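Local coordinates for hypothetical protein (Aquifex aeolicus, PDB 2HEK), which is of unknown function but binds zinc and GDP at separate sites and, as an HD-domain protein, may act as a dGTPase, at residues R21-P27 with T116-L122; L79-H84 with L134-T138; F108-V112 with F246-F252. One frame throughout, in Å; residues are numbered along the deposited sequence.

In the fold
Contacts 1 and 2 share a layer of leucines: L22 of contact 1 packs on L79 and L82 of contact 2, and I118 and L122 both meet L83. Contact 2 is buried and lies near the zinc site; A80 and T138, close together among leucines and an isoleucine, join helices 74-82 and 128-139 through a single hydroxyl bond. Contact 1 is only partly buried, and there an exposed glutamate hydrogen-bonds to the backbone just past the GDP-binding D24. Contact 3, also buried, joins helix 108-115 to the 246-252 turn with phenylalanines and an arginine; V112 touches P27 of contact 1, and T109 touches T138 of contact 2, so helix 108-115 borders both.

Contact 1 of 3, residues R21-P27 with T116-L122; sequences RLIDSFP and TEIYEIL. With GDP (guanosine-5'-diphosphate), chain H.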
loop_
_atom_site.group_PDB
_atom_site.type_symbol
_atom_site.label_atom_id
_atom_site.label_comp_id
_atom_site.label_asym_id
_atom_site.label_seq_id
_atom_site.Cartn_x
_atom_site.Cartn_y
_atom_site.Cartn_z
ATOM N N ARG A 21 13.543 -9.032 28.786
ATOM C CA ARG A 21 13.636 -10.039 29.861
ATOM C C ARG A 21 12.305 -10.757 29.991
ATOM O O ARG A 21 12.235 -12.005 30.145
ATOM C CB ARG A 21 14.013 -9.351 31.180
ATOM C CG ARG A 21 15.482 -8.881 31.282
ATOM C CD ARG A 21 15.829 -8.379 32.733
ATOM N NE ARG A 21 16.219 -6.960 32.777
ATOM C CZ ARG A 21 15.611 -6.017 33.498
ATOM N NH1 ARG A 21 14.573 -6.325 34.278
ATOM N NH2 ARG A 21 16.046 -4.759 33.441
ATOM N N LEU A 22 11.228 -9.977 29.873
ATOM C CA LEU A 22 9.874 -10.551 29.895
ATOM C C LEU A 22 9.588 -11.390 28.658
ATOM O O LEU A 22 9.037 -12.491 28.748
ATOM C CB LEU A 22 8.843 -9.428 30.066
ATOM C CG LEU A 22 8.871 -8.703 31.424
ATOM C CD1 LEU A 22 8.166 -7.346 31.308
ATOM C CD2 LEU A 22 8.227 -9.579 32.529
ATOM N N ILE A 23 9.951 -10.867 27.487
ATOM C CA ILE A 23 9.752 -11.625 26.240
ATOM C C ILE A 23 10.451 -12.993 26.256
ATOM O O ILE A 23 9.894 -14.005 25.808
ATOM C CB ILE A 23 10.209 -10.792 25.044
ATOM C CG1 ILE A 23 9.206 -9.671 24.850
ATOM C CG2 ILE A 23 10.324 -11.647 23.788
ATOM C CD1 ILE A 23 9.753 -8.546 24.031
ATOM N N ASP A 24 11.658 -13.021 26.805
ATOM C CA ASP A 24 12.426 -14.256 26.874
ATOM C C ASP A 24 11.925 -15.283 27.903
ATOM O O ASP A 24 12.354 -16.432 27.889
ATOM C CB ASP A 24 13.918 -13.926 27.047
ATOM C CG ASP A 24 14.501 -13.228 25.807
ATOM O OD1 ASP A 24 14.095 -13.579 24.677
ATOM O OD2 ASP A 24 15.340 -12.307 25.954
ATOM N N SER A 25 10.996 -14.910 28.767
ATOM C CA SER A 25 10.502 -15.892 29.785
ATOM C C SER A 25 9.589 -16.921 29.164
ATOM O O SER A 25 8.961 -16.662 28.122
ATOM C CB SER A 25 9.783 -15.171 30.917
ATOM O OG SER A 25 8.554 -14.642 30.454
ATOM N N PHE A 26 9.509 -18.101 29.779
ATOM C CA PHE A 26 8.663 -19.175 29.289
ATOM C C PHE A 26 7.164 -18.814 29.171
ATOM O O PHE A 26 6.534 -19.184 28.195
ATOM C CB PHE A 26 8.856 -20.448 30.138
ATOM C CG PHE A 26 7.848 -21.532 29.863
ATOM C CD1 PHE A 26 8.161 -22.594 29.009
ATOM C CD2 PHE A 26 6.601 -21.517 30.476
ATOM C CE1 PHE A 26 7.225 -23.617 28.755
ATOM C CE2 PHE A 26 5.650 -22.523 30.220
ATOM C CZ PHE A 26 5.960 -23.570 29.361
ATOM N N PRO A 27 6.568 -18.134 30.175
ATOM C CA PRO A 27 5.131 -17.801 29.979
ATOM C C PRO A 27 4.858 -16.853 28.786
ATOM O O PRO A 27 3.783 -16.921 28.179
ATOM C CB PRO A 27 4.747 -17.117 31.292
ATOM C CG PRO A 27 5.781 -17.648 32.308
ATOM C CD PRO A 27 7.053 -17.703 31.502
ATOM N N THR A 116 4.742 -16.995 38.441
ATOM C CA THR A 116 5.831 -17.501 37.597
ATOM C C THR A 116 7.029 -16.563 37.689
ATOM O O THR A 116 6.964 -15.550 38.402
ATOM C CB THR A 116 5.385 -17.601 36.104
ATOM O OG1 THR A 116 5.121 -16.285 35.610
ATOM C CG2 THR A 116 4.132 -18.489 35.947
ATOM N N GLU A 117 8.099 -16.850 36.937
ATOM C CA GLU A 117 9.272 -15.963 36.856
ATOM C C GLU A 117 8.931 -14.532 36.462
ATOM O O GLU A 117 9.717 -13.631 36.720
ATOM C CB GLU A 117 10.356 -16.531 35.905
ATOM C CG GLU A 117 9.844 -16.918 34.500
ATOM C CD GLU A 117 10.956 -17.380 33.518
ATOM O OE1 GLU A 117 12.096 -16.820 33.580
ATOM O OE2 GLU A 117 10.688 -18.296 32.682
ATOM N N ILE A 118 7.780 -14.308 35.807
ATOM C CA ILE A 118 7.373 -12.928 35.462
ATOM C C ILE A 118 7.459 -12.014 36.695
ATOM O O ILE A 118 7.983 -10.915 36.624
ATOM C CB ILE A 118 5.939 -12.859 34.847
ATOM C CG1 ILE A 118 5.861 -13.651 33.533
ATOM C CG2 ILE A 118 5.468 -11.410 34.649
ATOM C CD1 ILE A 118 6.740 -13.114 32.456
ATOM N N TYR A 119 6.959 -12.468 37.840
ATOM C CA TYR A 119 6.994 -11.599 39.034
ATOM C C TYR A 119 8.420 -11.134 39.392
ATOM O O TYR A 119 8.701 -9.917 39.578
ATOM C CB TYR A 119 6.345 -12.314 40.235
ATOM C CG TYR A 119 6.052 -11.312 41.334
ATOM C CD1 TYR A 119 4.987 -10.403 41.212
ATOM C CD2 TYR A 119 6.860 -11.241 42.468
ATOM C CE1 TYR A 119 4.712 -9.453 42.213
ATOM C CE2 TYR A 119 6.601 -10.295 43.490
ATOM C CZ TYR A 119 5.528 -9.410 43.338
ATOM O OH TYR A 119 5.281 -8.464 44.289
ATOM N N GLU A 120 9.341 -12.094 39.484
ATOM C CA GLU A 120 10.740 -11.788 39.807
ATOM C C GLU A 120 11.332 -10.847 38.782
ATOM O O GLU A 120 12.098 -9.919 39.107
ATOM C CB GLU A 120 11.557 -13.076 39.863
ATOM C CG GLU A 120 11.542 -13.743 41.227
ATOM C CD GLU A 120 10.229 -14.460 41.548
ATOM O OE1 GLU A 120 9.937 -14.600 42.758
ATOM O OE2 GLU A 120 9.488 -14.884 40.607
ATOM N N ILE A 121 10.974 -11.065 37.522
ATOM C CA ILE A 121 11.483 -10.187 36.481
ATOM C C ILE A 121 10.992 -8.759 36.708
ATOM O O ILE A 121 11.792 -7.802 36.699
ATOM C CB ILE A 121 11.113 -10.722 35.041
ATOM C CG1 ILE A 121 11.835 -12.047 34.773
ATOM C CG2 ILE A 121 11.474 -9.651 33.992
ATOM C CD1 ILE A 121 11.230 -12.915 33.609
ATOM N N LEU A 122 9.684 -8.586 36.912
ATOM C CA LEU A 122 9.148 -7.217 37.163
ATOM C C LEU A 122 9.725 -6.555 38.443
ATOM O O LEU A 122 9.964 -5.316 38.487
ATOM C CB LEU A 122 7.623 -7.260 37.247
ATOM C CG LEU A 122 6.844 -7.645 35.970
ATOM C CD1 LEU A 122 5.386 -7.903 36.308
ATOM C CD2 LEU A 122 6.974 -6.487 34.992
HETATM P PB GDP H . 21.860 -11.697 18.368
HETATM O O1B GDP H . 22.082 -11.621 16.867
HETATM O O2B GDP H . 23.177 -11.431 19.074
HETATM O O3B GDP H . 20.864 -10.629 18.788
HETATM O O3A GDP H . 21.322 -13.178 18.776
HETATM P PA GDP H . 19.758 -13.510 19.054
HETATM O O1A GDP H . 19.203 -12.657 20.178
HETATM O O2A GDP H . 19.518 -14.973 19.353
HETATM O "O5'" GDP H . 19.077 -13.118 17.644
HETATM C "C5'" GDP H . 17.674 -13.200 17.434
HETATM C "C4'" GDP H . 17.211 -11.878 16.844
HETATM O "O4'" GDP H . 15.896 -12.081 16.333
HETATM C "C3'" GDP H . 17.129 -10.761 17.887
HETATM O "O3'" GDP H . 18.108 -9.735 17.666
HETATM C "C2'" GDP H . 15.714 -10.213 17.772
HETATM O "O2'" GDP H . 15.722 -8.992 17.031
HETATM C "C1'" GDP H . 14.927 -11.264 16.993
HETATM N N9 GDP H . 14.038 -12.106 17.857
HETATM C C8 GDP H . 12.893 -12.693 17.443
HETATM N N7 GDP H . 12.278 -13.394 18.433
HETATM C C5 GDP H . 13.040 -13.260 19.536
HETATM C C6 GDP H . 12.989 -13.732 20.940
HETATM O O6 GDP H . 12.067 -14.452 21.340
HETATM N N1 GDP H . 13.976 -13.368 21.770
HETATM C C2 GDP H . 15.018 -12.597 21.386
HETATM N N2 GDP H . 15.981 -12.274 22.284
HETATM N N3 GDP H . 15.138 -12.129 20.116
HETATM C C4 GDP H . 14.202 -12.417 19.157
#
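E117 reaches across from the first turn of its own helix to hold the start of another: its OE2 accepts from F26 N at 3.1 Å, with a nearly straight N-H...O angle of 162°. The amide comes from above the carboxylate plane rather than within it. CG of E117 takes the position between backbone N and carbonyl carbon (chi1 52°), and from there the extended chain carries the carboxylate over S25, whose CB lies 3.6 Å from E117 CD. S25 stands at the N-cap of helix 26-29, but its hydroxyl turns back to L22 O at 2.8 Å, on a lone pair in the carbonyl plane; S25 N shares that acceptor.

Beneath this polar edge the packing is aliphatic. L22 CD2 sits between two isoleucine branches, 3.6 Å from I121 CG2 and 3.8 Å from I118 CD1, while its CD1 meets L122 CD2. L22 and I121 run past each other in opposite directions, whereas I118 crosses L22 at about a right angle. The ring of P27 lies with CG 3.6 Å from T116 OG1; that hydroxyl is bonded to V112 O and also accepts a weak capping bond from I118 N. R21 lays its CB against I121 CG2 and sends its guanidinium to D125 in a salt bridge.

On the far side of the turn, D24 OD1 takes N1 of the GDP guanine at 2.9 Å and, more weakly, N2. The two N-H donors on one oxygen read the Watson-Crick edge of guanine, and Q29, R32 and K3 also hydrogen-bond the nucleotide. E117 thus holds, by one hydrogen bond, the backbone two residues beyond D24, and its negative charge at the start of helix 26-29 probably interacts favourably with the helix dipole.

Contact 2 of 3, residues L79-H84 with L134-T138; sequences LAGLLH and LVRIT
A80 and T138 bring helices 74-82 and 128-139 so close that their CA atoms are 5.1 Å apart. The methyl of A80 fits against the second helix, 3.8 Å from I137 CG2 and 4.1 Å from L134 CG, and I154 of helix 145-155 packs on it as well. Beside it T138 OG1 donates to A80 O at 2.7 Å. The hydroxyl stands above the carbonyl plane, 36° out of it, instead of on a lone pair. Its place follows from chi1 of -150°, which swings OG1 roughly opposite the backbone N and across to the other helix.

Packing slackens toward the leucines at the other end. L134, its CG anti to the backbone N (chi1 -177°), lays CD1 against L79 CB at 4.1 Å, and its second branch CD2 only grazes L83 CD1 at 4.5 Å. This side is loose but not wet: L79 and L83 continue into the layer formed with L22, I118 and L122.

The more accessible end is that of H84, which is partly exposed. Its side chain passes T138 with CB 3.5 Å from T138 OG1. The ring lies close to the zinc-binding D85 and D161 and to a bound phosphate. H84 and D85 probably form the central pair of the H...HD...D signature of HD domains, alongside H54 and D161; the zinc itself is bound by H54, D85 and D161. The hydroxyl bond of T138 therefore satisfies a carbonyl in the last turn before this pair, and ties the approach to the metal site to helix 128-139.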
loop_
_atom_site.group_PDB
_atom_site.type_symbol
_atom_site.label_atom_id
_atom_site.label_comp_id
_atom_site.label_asym_id
_atom_site.label_seq_id
_atom_site.Cartn_x
_atom_site.Cartn_y
_atom_site.Cartn_z
ATOM N N LEU A 79 4.532 -1.909 29.644
ATOM C CA LEU A 79 4.653 -3.295 30.110
ATOM C C LEU A 79 3.292 -3.891 30.401
ATOM O O LEU A 79 3.089 -5.073 30.161
ATOM C CB LEU A 79 5.627 -3.430 31.314
ATOM C CG LEU A 79 7.090 -3.026 31.044
ATOM C CD1 LEU A 79 8.012 -3.177 32.307
ATOM C CD2 LEU A 79 7.678 -3.797 29.846
ATOM N N ALA A 80 2.342 -3.099 30.923
ATOM C CA ALA A 80 0.987 -3.619 31.113
ATOM C C ALA A 80 0.412 -4.082 29.760
ATOM O O ALA A 80 -0.283 -5.107 29.688
ATOM C CB ALA A 80 0.076 -2.530 31.752
ATOM N N GLY A 81 0.688 -3.308 28.696
ATOM C CA GLY A 81 0.264 -3.684 27.322
ATOM C C GLY A 81 0.936 -4.990 26.913
ATOM O O GLY A 81 0.275 -5.934 26.479
ATOM N N LEU A 82 2.253 -5.060 27.064
ATOM C CA LEU A 82 3.014 -6.276 26.738
ATOM C C LEU A 82 2.487 -7.586 27.374
ATOM O O LEU A 82 2.440 -8.644 26.707
ATOM C CB LEU A 82 4.490 -6.049 27.097
ATOM C CG LEU A 82 5.489 -7.123 26.629
ATOM C CD1 LEU A 82 5.650 -7.119 25.069
ATOM C CD2 LEU A 82 6.873 -6.946 27.333
ATOM N N LEU A 83 2.041 -7.524 28.645
ATOM C CA LEU A 83 1.689 -8.752 29.366
ATOM C C LEU A 83 0.197 -9.041 29.350
ATOM O O LEU A 83 -0.268 -9.993 29.971
ATOM C CB LEU A 83 2.207 -8.658 30.814
ATOM C CG LEU A 83 3.717 -8.362 30.907
ATOM C CD1 LEU A 83 4.131 -8.224 32.355
ATOM C CD2 LEU A 83 4.553 -9.463 30.233
ATOM N N HIS A 84 -0.548 -8.211 28.618
ATOM C CA HIS A 84 -2.005 -8.273 28.603
ATOM C C HIS A 84 -2.581 -9.634 28.260
ATOM O O HIS A 84 -3.646 -9.970 28.727
ATOM C CB HIS A 84 -2.575 -7.247 27.625
ATOM C CG HIS A 84 -4.057 -7.062 27.754
ATOM N ND1 HIS A 84 -4.956 -7.596 26.855
ATOM C CD2 HIS A 84 -4.798 -6.412 28.683
ATOM C CE1 HIS A 84 -6.189 -7.280 27.221
ATOM N NE2 HIS A 84 -6.119 -6.558 28.326
ATOM N N LEU A 134 0.156 -2.346 37.792
ATOM C CA LEU A 134 0.265 -2.977 36.472
ATOM C C LEU A 134 -0.817 -4.044 36.256
ATOM O O LEU A 134 -1.462 -4.081 35.215
ATOM C CB LEU A 134 1.657 -3.592 36.281
ATOM C CG LEU A 134 1.957 -4.244 34.910
ATOM C CD1 LEU A 134 3.451 -4.225 34.722
ATOM C CD2 LEU A 134 1.484 -5.670 34.863
ATOM N N VAL A 135 -1.006 -4.916 37.232
ATOM C CA VAL A 135 -2.047 -5.953 37.138
ATOM C C VAL A 135 -3.460 -5.366 36.953
ATOM O O VAL A 135 -4.202 -5.783 36.075
ATOM C CB VAL A 135 -2.016 -6.900 38.352
ATOM C CG1 VAL A 135 -3.294 -7.764 38.379
ATOM C CG2 VAL A 135 -0.757 -7.764 38.302
ATOM N N ARG A 136 -3.822 -4.382 37.763
ATOM C CA ARG A 136 -5.132 -3.722 37.653
ATOM C C ARG A 136 -5.309 -3.035 36.307
ATOM O O ARG A 136 -6.359 -3.126 35.702
ATOM C CB ARG A 136 -5.313 -2.690 38.790
ATOM C CG ARG A 136 -5.629 -3.366 40.130
ATOM C CD ARG A 136 -6.166 -2.399 41.210
ATOM N NE ARG A 136 -5.162 -1.427 41.634
ATOM C CZ ARG A 136 -4.250 -1.683 42.585
ATOM N NH1 ARG A 136 -4.196 -2.866 43.168
ATOM N NH2 ARG A 136 -3.383 -0.775 42.922
ATOM N N ILE A 137 -4.283 -2.313 35.887
ATOM C CA ILE A 137 -4.271 -1.592 34.634
ATOM C C ILE A 137 -4.494 -2.579 33.476
ATOM O O ILE A 137 -5.384 -2.380 32.631
ATOM C CB ILE A 137 -2.960 -0.794 34.488
ATOM C CG1 ILE A 137 -2.994 0.397 35.454
ATOM C CG2 ILE A 137 -2.707 -0.296 32.987
ATOM C CD1 ILE A 137 -1.658 0.956 35.756
ATOM N N THR A 138 -3.741 -3.671 33.480
ATOM C CA THR A 138 -3.861 -4.629 32.398
ATOM C C THR A 138 -5.191 -5.389 32.396
ATOM O O THR A 138 -5.652 -5.811 31.338
ATOM C CB THR A 138 -2.647 -5.588 32.283
ATOM O OG1 THR A 138 -2.506 -5.957 30.901
ATOM C CG2 THR A 138 -2.819 -6.845 33.156
#

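Contact 3 of 3, residues F108-V112 with F246-F252; sequences FTERV and FTDINNF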
loop_
_atom_site.group_PDB
_atom_site.type_symbol
_atom_site.label_atom_id
_atom_site.label_comp_id
_atom_site.label_asym_id
_atom_site.label_seq_id
_atom_site.Cartn_x
_atom_site.Cartn_y
_atom_site.Cartn_z
ATOM N N PHE A 108 -6.493 -15.561 35.077
ATOM C CA PHE A 108 -5.245 -16.266 34.766
ATOM C C PHE A 108 -4.086 -15.330 34.402
ATOM O O PHE A 108 -2.934 -15.683 34.617
ATOM C CB PHE A 108 -5.456 -17.330 33.695
ATOM C CG PHE A 108 -5.978 -18.628 34.235
ATOM C CD1 PHE A 108 -7.342 -18.872 34.290
ATOM C CD2 PHE A 108 -5.105 -19.594 34.720
ATOM C CE1 PHE A 108 -7.830 -20.084 34.811
ATOM C CE2 PHE A 108 -5.578 -20.793 35.235
ATOM C CZ PHE A 108 -6.945 -21.039 35.276
ATOM N N THR A 109 -4.385 -14.136 33.885
ATOM C CA THR A 109 -3.324 -13.147 33.611
ATOM C C THR A 109 -2.655 -12.717 34.896
ATOM O O THR A 109 -1.442 -12.605 34.936
ATOM C CB THR A 109 -3.833 -11.911 32.850
ATOM O OG1 THR A 109 -4.297 -12.329 31.562
ATOM C CG2 THR A 109 -2.725 -10.897 32.650
ATOM N N GLU A 110 -3.456 -12.448 35.933
ATOM C CA GLU A 110 -2.924 -12.098 37.245
ATOM C C GLU A 110 -2.139 -13.266 37.809
ATOM O O GLU A 110 -1.043 -13.056 38.310
ATOM C CB GLU A 110 -4.021 -11.629 38.250
ATOM C CG GLU A 110 -3.452 -11.334 39.675
ATOM C CD GLU A 110 -4.509 -10.717 40.618
ATOM O OE1 GLU A 110 -5.674 -10.674 40.221
ATOM O OE2 GLU A 110 -4.182 -10.268 41.739
ATOM N N ARG A 111 -2.647 -14.495 37.701
ATOM C CA ARG A 111 -1.951 -15.664 38.203
ATOM C C ARG A 111 -0.589 -15.893 37.549
ATOM O O ARG A 111 0.383 -16.196 38.237
ATOM C CB ARG A 111 -2.840 -16.911 38.019
ATOM C CG ARG A 111 -4.084 -16.913 38.887
ATOM C CD ARG A 111 -4.670 -18.302 39.022
ATOM N NE ARG A 111 -3.698 -19.241 39.584
ATOM C CZ ARG A 111 -3.818 -20.561 39.523
ATOM N NH1 ARG A 111 -4.881 -21.097 38.934
ATOM N NH2 ARG A 111 -2.895 -21.333 40.062
ATOM N N VAL A 112 -0.529 -15.743 36.231
ATOM C CA VAL A 112 0.725 -15.942 35.481
ATOM C C VAL A 112 1.770 -14.864 35.895
ATOM O O VAL A 112 2.944 -15.151 36.088
ATOM C CB VAL A 112 0.497 -16.014 33.946
ATOM C CG1 VAL A 112 1.817 -16.023 33.195
ATOM C CG2 VAL A 112 -0.314 -17.252 33.583
ATOM N N PHE A 246 -6.485 -26.663 38.046
ATOM C CA PHE A 246 -5.627 -25.506 37.723
ATOM C C PHE A 246 -4.953 -24.856 38.934
ATOM O O PHE A 246 -4.395 -23.764 38.822
ATOM C CB PHE A 246 -6.405 -24.478 36.883
ATOM C CG PHE A 246 -6.684 -24.940 35.476
ATOM C CD1 PHE A 246 -7.984 -25.128 35.036
ATOM C CD2 PHE A 246 -5.640 -25.208 34.597
ATOM C CE1 PHE A 246 -8.235 -25.565 33.734
ATOM C CE2 PHE A 246 -5.887 -25.645 33.309
ATOM C CZ PHE A 246 -7.178 -25.826 32.881
ATOM N N THR A 247 -5.002 -25.526 40.088
ATOM C CA THR A 247 -4.280 -25.032 41.264
ATOM C C THR A 247 -2.780 -24.897 40.973
ATOM O O THR A 247 -2.158 -23.926 41.403
ATOM C CB THR A 247 -4.559 -25.844 42.582
ATOM O OG1 THR A 247 -4.196 -27.219 42.418
ATOM C CG2 THR A 247 -6.041 -25.744 42.981
ATOM N N ASP A 248 -2.212 -25.855 40.239
ATOM C CA ASP A 248 -0.850 -25.707 39.705
ATOM C C ASP A 248 -0.896 -24.919 38.367
ATOM O O ASP A 248 -1.522 -25.369 37.400
ATOM C CB ASP A 248 -0.203 -27.075 39.486
ATOM C CG ASP A 248 1.281 -26.981 39.152
ATOM O OD1 ASP A 248 1.862 -25.874 39.236
ATOM O OD2 ASP A 248 1.884 -28.024 38.806
ATOM N N ILE A 249 -0.238 -23.755 38.339
ATOM C CA ILE A 249 -0.261 -22.836 37.175
ATOM C C ILE A 249 0.374 -23.450 35.921
ATOM O O ILE A 249 0.061 -23.039 34.796
ATOM C CB ILE A 249 0.375 -21.441 37.506
ATOM C CG1 ILE A 249 0.040 -20.381 36.440
ATOM C CG2 ILE A 249 1.886 -21.546 37.721
ATOM C CD1 ILE A 249 -1.377 -19.934 36.450
ATOM N N ASN A 250 1.253 -24.432 36.121
ATOM C CA ASN A 250 1.883 -25.145 35.020
ATOM C C ASN A 250 0.897 -25.937 34.175
ATOM O O ASN A 250 1.159 -26.190 32.996
ATOM C CB ASN A 250 3.000 -26.053 35.521
ATOM C CG ASN A 250 4.169 -25.279 36.073
ATOM O OD1 ASN A 250 4.487 -24.173 35.611
ATOM N ND2 ASN A 250 4.820 -25.849 37.084
ATOM N N ASN A 251 -0.234 -26.317 34.763
ATOM C CA ASN A 251 -1.282 -27.007 34.010
ATOM C C ASN A 251 -2.039 -26.045 33.102
ATOM O O ASN A 251 -2.655 -26.461 32.122
ATOM C CB ASN A 251 -2.258 -27.729 34.939
ATOM C CG ASN A 251 -1.686 -29.020 35.504
ATOM O OD1 ASN A 251 -0.942 -29.733 34.830
ATOM N ND2 ASN A 251 -2.028 -29.321 36.751
ATOM N N PHE A 252 -2.031 -24.763 33.453
ATOM C CA PHE A 252 -2.528 -23.757 32.527
ATOM C C PHE A 252 -1.463 -23.509 31.459
ATOM O O PHE A 252 -1.767 -23.583 30.287
ATOM C CB PHE A 252 -2.911 -22.457 33.230
ATOM C CG PHE A 252 -3.129 -21.325 32.280
ATOM C CD1 PHE A 252 -4.325 -21.217 31.579
ATOM C CD2 PHE A 252 -2.121 -20.408 32.037
ATOM C CE1 PHE A 252 -4.521 -20.191 30.662
ATOM C CE2 PHE A 252 -2.306 -19.381 31.115
ATOM C CZ PHE A 252 -3.506 -19.273 30.432
#
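F108 lies over one face of F252 in an offset stack, ring centroids 4.7 Å apart and planes at 24°, with its CD2 above the rim of the F252 ring. The same ring of F108 points its edge at the face of F246, the planes at 84°, so that one phenylalanine serves both a stacked and a T-shaped partner in a three-ring cluster. V112 CG2 extends the cluster by touching F252 CE2 at 3.8 Å, crossing it at about a right angle. I249 CD1 sits among F108, V112 and R111, near the edge of F108, 3.7 Å from R111 CB and over one face of the R111 guanidinium.

Outside the rings, R111 grips the backbone of the turn. NH1 gives a 2.7 Å bond to F246 O, which lies almost in the guanidinium plane although the donor sits above the carbonyl plane; NH2 adds weak bonds to the same oxygen and to T247 O at 3.0 Å. A bend at chi3 (58°) turns the head toward these two carbonyls. Salt bridges from E102 and E115 to the guanidinium position it in turn.

Farther out, D248 OD1 accepts weakly from N250 N, a capping bond at the entrance to helix 250-253, and L98 of helix 95-98 packs on both F246 and F252. The contact joins helix 108-115 of the HD domain to the turn and short helix of the HD-associated region. The two glutamates probably offset the charge of the buried arginine, while its N-H groups satisfy carbonyls of the turn at the border of the aromatic cluster.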